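Local atomic coordinates of alpha-2,3-sialyltransferase (Campylobacter jejuni, PDB entry 2P2V), a protein that probably transfers sialic acid from a CMP-activated donor to acceptor sugars in alpha-2,3 linkage, this chain being probably the catalytic part of a longer membrane protein. Residues I22-N27 with K164-C169. Sequence-based numbering, arbitrary orientation.
Sequences IIIAGN and KTIYLC. With CSF (cytidine-5'-monophosphate-3-fluoro-N-acetyl-neuraminic acid), chain O.
Gly26 N donates to Cys169 O at 2.8 Å, closing a ladder of five backbone hydrogen bonds between parallel strands. Before it, Ile22 N reaches Thr165 O, Tyr167 N returns to Ile22 O at 2.9 Å, Ile24 N goes to Tyr167 O, and Cys169 N to Ile24 O at 3.1 Å. One residue past the last rung, Asn27 N donates a hydrogen bond to the ribose O4' of the CMP-sialic acid analogue at 3.1 Å, while Asn27 ND2 is hydrogen-bonded to Cys48 O.

On one face of the sheet, Ile23 CG1 lies beside its own backbone N (chi1 -48°), and a second bend (chi2 -49°) brings CD1 obliquely to CD2 of the Tyr167 ring at 3.5 Å; the edge of that ring meets Ile22 O. Further along, Cys169 SG rests on Ala25 CB at 3.6 Å. On the other face, Ile166 sets CG1 alongside Ile22 CG2 and CG2 against Ile24 CD1, while Leu168 CD2 lies 3.9 Å from Ile24 CB; Ile22, Ile24 and Leu168 also pack against helix 150-161.

Strands 21-25 and 165-169 are adjacent in a parallel, Rossmann-like sheet, flanked by 44-48 and 224-227 respectively, and the last rung at Gly26 probably helps hold the chain so that the next backbone N-H points to the ribose of the bound analogue.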
loop_
_atom_site.group_PDB
_atom_site.type_symbol
_atom_site.label_atom_id
_atom_site.label_comp_id
_atom_site.label_asym_id
_atom_site.label_seq_id
_atom_site.Cartn_x
_atom_site.Cartn_y
_atom_site.Cartn_z
ATOM N N ILE A 22 7.652 2.720 35.433
ATOM C CA ILE A 22 7.931 1.476 34.703
ATOM C C ILE A 22 9.235 0.911 35.220
ATOM O O ILE A 22 10.195 1.646 35.417
ATOM C CB ILE A 22 7.897 1.755 33.149
ATOM C CG1 ILE A 22 8.066 0.433 32.340
ATOM C CG2 ILE A 22 8.960 2.745 32.716
ATOM C CD1 ILE A 22 6.905 -0.504 32.479
ATOM N N ILE A 23 9.276 -0.401 35.456
ATOM C CA ILE A 23 10.499 -1.087 35.780
ATOM C C ILE A 23 10.854 -1.812 34.496
ATOM O O ILE A 23 9.983 -2.481 33.920
ATOM C CB ILE A 23 10.296 -2.143 36.891
ATOM C CG1 ILE A 23 9.497 -1.563 38.081
ATOM C CG2 ILE A 23 11.619 -2.779 37.293
ATOM C CD1 ILE A 23 10.026 -0.210 38.597
ATOM N N ILE A 24 12.114 -1.669 34.100
ATOM C CA ILE A 24 12.654 -2.184 32.875
ATOM C C ILE A 24 13.838 -3.048 33.246
ATOM O O ILE A 24 14.837 -2.560 33.795
ATOM C CB ILE A 24 13.029 -1.041 31.903
ATOM C CG1 ILE A 24 11.764 -0.244 31.508
ATOM C CG2 ILE A 24 13.782 -1.631 30.686
ATOM C CD1 ILE A 24 11.997 0.934 30.567
ATOM N N ALA A 25 13.720 -4.352 32.984
ATOM C CA ALA A 25 14.754 -5.286 33.381
ATOM C C ALA A 25 15.485 -5.923 32.226
ATOM O O ALA A 25 14.862 -6.510 31.314
ATOM C CB ALA A 25 14.191 -6.323 34.291
ATOM N N GLY A 26 16.806 -5.783 32.248
ATOM C CA GLY A 26 17.686 -6.594 31.404
ATOM C C GLY A 26 17.830 -7.948 32.072
ATOM O O GLY A 26 17.191 -8.249 33.093
ATOM N N ASN A 27 18.690 -8.781 31.498
ATOM C CA ASN A 27 18.890 -10.099 32.055
ATOM C C ASN A 27 20.321 -10.297 32.568
ATOM O O ASN A 27 20.785 -11.416 32.632
ATOM C CB ASN A 27 18.517 -11.179 31.019
ATOM C CG ASN A 27 17.060 -11.078 30.576
ATOM O OD1 ASN A 27 16.139 -10.967 31.397
ATOM N ND2 ASN A 27 16.856 -11.085 29.273
ATOM N N LYS A 164 6.815 7.987 32.666
ATOM C CA LYS A 164 7.581 9.187 33.069
ATOM C C LYS A 164 8.762 8.919 33.974
ATOM O O LYS A 164 9.722 9.709 33.997
ATOM C CB LYS A 164 6.636 10.232 33.668
ATOM C CG LYS A 164 5.629 10.790 32.686
ATOM C CD LYS A 164 6.296 11.350 31.423
ATOM C CE LYS A 164 5.267 11.961 30.500
ATOM N NZ LYS A 164 5.849 12.166 29.126
ATOM N N THR A 165 8.713 7.802 34.712
ATOM C CA THR A 165 9.820 7.403 35.547
ATOM C C THR A 165 10.239 5.957 35.325
ATOM O O THR A 165 9.477 5.044 35.609
ATOM C CB THR A 165 9.518 7.593 37.062
ATOM O OG1 THR A 165 8.939 8.888 37.264
ATOM C CG2 THR A 165 10.819 7.518 37.818
ATOM N N ILE A 166 11.481 5.772 34.909
ATOM C CA ILE A 166 12.025 4.429 34.624
ATOM C C ILE A 166 12.970 3.953 35.728
ATOM O O ILE A 166 13.872 4.688 36.101
ATOM C CB ILE A 166 12.818 4.477 33.289
ATOM C CG1 ILE A 166 11.902 4.889 32.152
ATOM C CG2 ILE A 166 13.559 3.172 33.048
ATOM C CD1 ILE A 166 12.630 5.400 30.974
ATOM N N TYR A 167 12.799 2.716 36.210
ATOM C CA TYR A 167 13.730 2.119 37.135
ATOM C C TYR A 167 14.365 0.956 36.477
ATOM O O TYR A 167 13.651 0.019 36.069
ATOM C CB TYR A 167 13.005 1.592 38.347
ATOM C CG TYR A 167 12.265 2.690 39.059
ATOM C CD1 TYR A 167 12.816 3.309 40.194
ATOM C CD2 TYR A 167 11.053 3.126 38.587
ATOM C CE1 TYR A 167 12.127 4.353 40.831
ATOM C CE2 TYR A 167 10.334 4.153 39.231
ATOM C CZ TYR A 167 10.895 4.743 40.359
ATOM O OH TYR A 167 10.186 5.773 40.979
ATOM N N LEU A 168 15.682 0.995 36.391
ATOM C CA LEU A 168 16.402 -0.027 35.650
ATOM C C LEU A 168 17.065 -1.057 36.486
ATOM O O LEU A 168 17.626 -0.749 37.541
ATOM C CB LEU A 168 17.481 0.623 34.796
ATOM C CG LEU A 168 16.992 1.658 33.796
ATOM C CD1 LEU A 168 18.233 2.398 33.284
ATOM C CD2 LEU A 168 16.189 1.039 32.651
ATOM N N CYS A 169 17.075 -2.292 35.991
ATOM C CA CYS A 169 17.781 -3.343 36.652
ATOM C C CYS A 169 18.181 -4.380 35.621
ATOM O O CYS A 169 17.655 -4.379 34.494
ATOM C CB CYS A 169 16.957 -3.991 37.777
ATOM S SG CYS A 169 15.387 -4.742 37.264
HETATM C C5A CSF O . 22.404 -10.595 22.046
HETATM C C4A CSF O . 22.997 -9.469 22.885
HETATM C C2A CSF O . 20.642 -8.657 23.489
HETATM O O6A CSF O . 20.179 -9.823 22.774
HETATM C C6A CSF O . 21.047 -10.981 22.661
HETATM C C3A CSF O . 22.034 -8.276 22.988
HETATM O O4A CSF O . 24.181 -9.000 22.256
HETATM N N5A CSF O . 23.345 -11.731 22.146
HETATM C C7A CSF O . 20.306 -12.011 21.816
HETATM C C8A CSF O . 18.952 -12.345 22.433
HETATM C C9A CSF O . 18.137 -13.306 21.544
HETATM O O9A CSF O . 16.904 -13.711 22.184
HETATM O O8A CSF O . 19.172 -12.868 23.781
HETATM O O7A CSF O . 20.190 -11.507 20.473
HETATM C C1A CSF O . 19.755 -7.466 23.155
HETATM O OBA CSF O . 20.186 -6.329 23.498
HETATM O OAA CSF O . 18.656 -7.672 22.572
HETATM O O1A CSF O . 20.608 -8.738 24.934
HETATM O O2A CSF O . 21.943 -10.418 26.165
HETATM N N1 CSF O . 22.232 -6.986 29.788
HETATM C C2 CSF O . 23.351 -6.244 30.276
HETATM N N3 CSF O . 24.457 -6.888 30.753
HETATM C C4 CSF O . 24.485 -8.240 30.784
HETATM C C5 CSF O . 23.397 -8.986 30.313
HETATM C C6 CSF O . 22.270 -8.334 29.819
HETATM C "C3'" CSF O . 20.368 -6.397 27.024
HETATM C "C2'" CSF O . 21.212 -5.555 27.961
HETATM C "C1'" CSF O . 21.031 -6.276 29.297
HETATM O "O4'" CSF O . 19.906 -7.177 29.196
HETATM C "C4'" CSF O . 19.323 -7.080 27.897
HETATM P PA CSF O . 20.506 -10.021 25.929
HETATM O "O5'" CSF O . 19.986 -9.362 27.322
HETATM C "C5'" CSF O . 18.890 -8.451 27.381
HETATM O "O3'" CSF O . 19.696 -5.573 26.077
HETATM O "O2'" CSF O . 20.681 -4.203 28.034
HETATM N N4 CSF O . 25.579 -8.904 31.266
HETATM O O2 CSF O . 23.319 -4.983 30.226
HETATM O O3A CSF O . 19.449 -11.013 25.537
HETATM C C10 CSF O . 23.463 -12.534 21.074
HETATM O O10 CSF O . 22.815 -12.379 20.028
HETATM C C11 CSF O . 24.443 -13.675 21.230
HETATM F F3A CSF O . 21.870 -7.697 21.750
#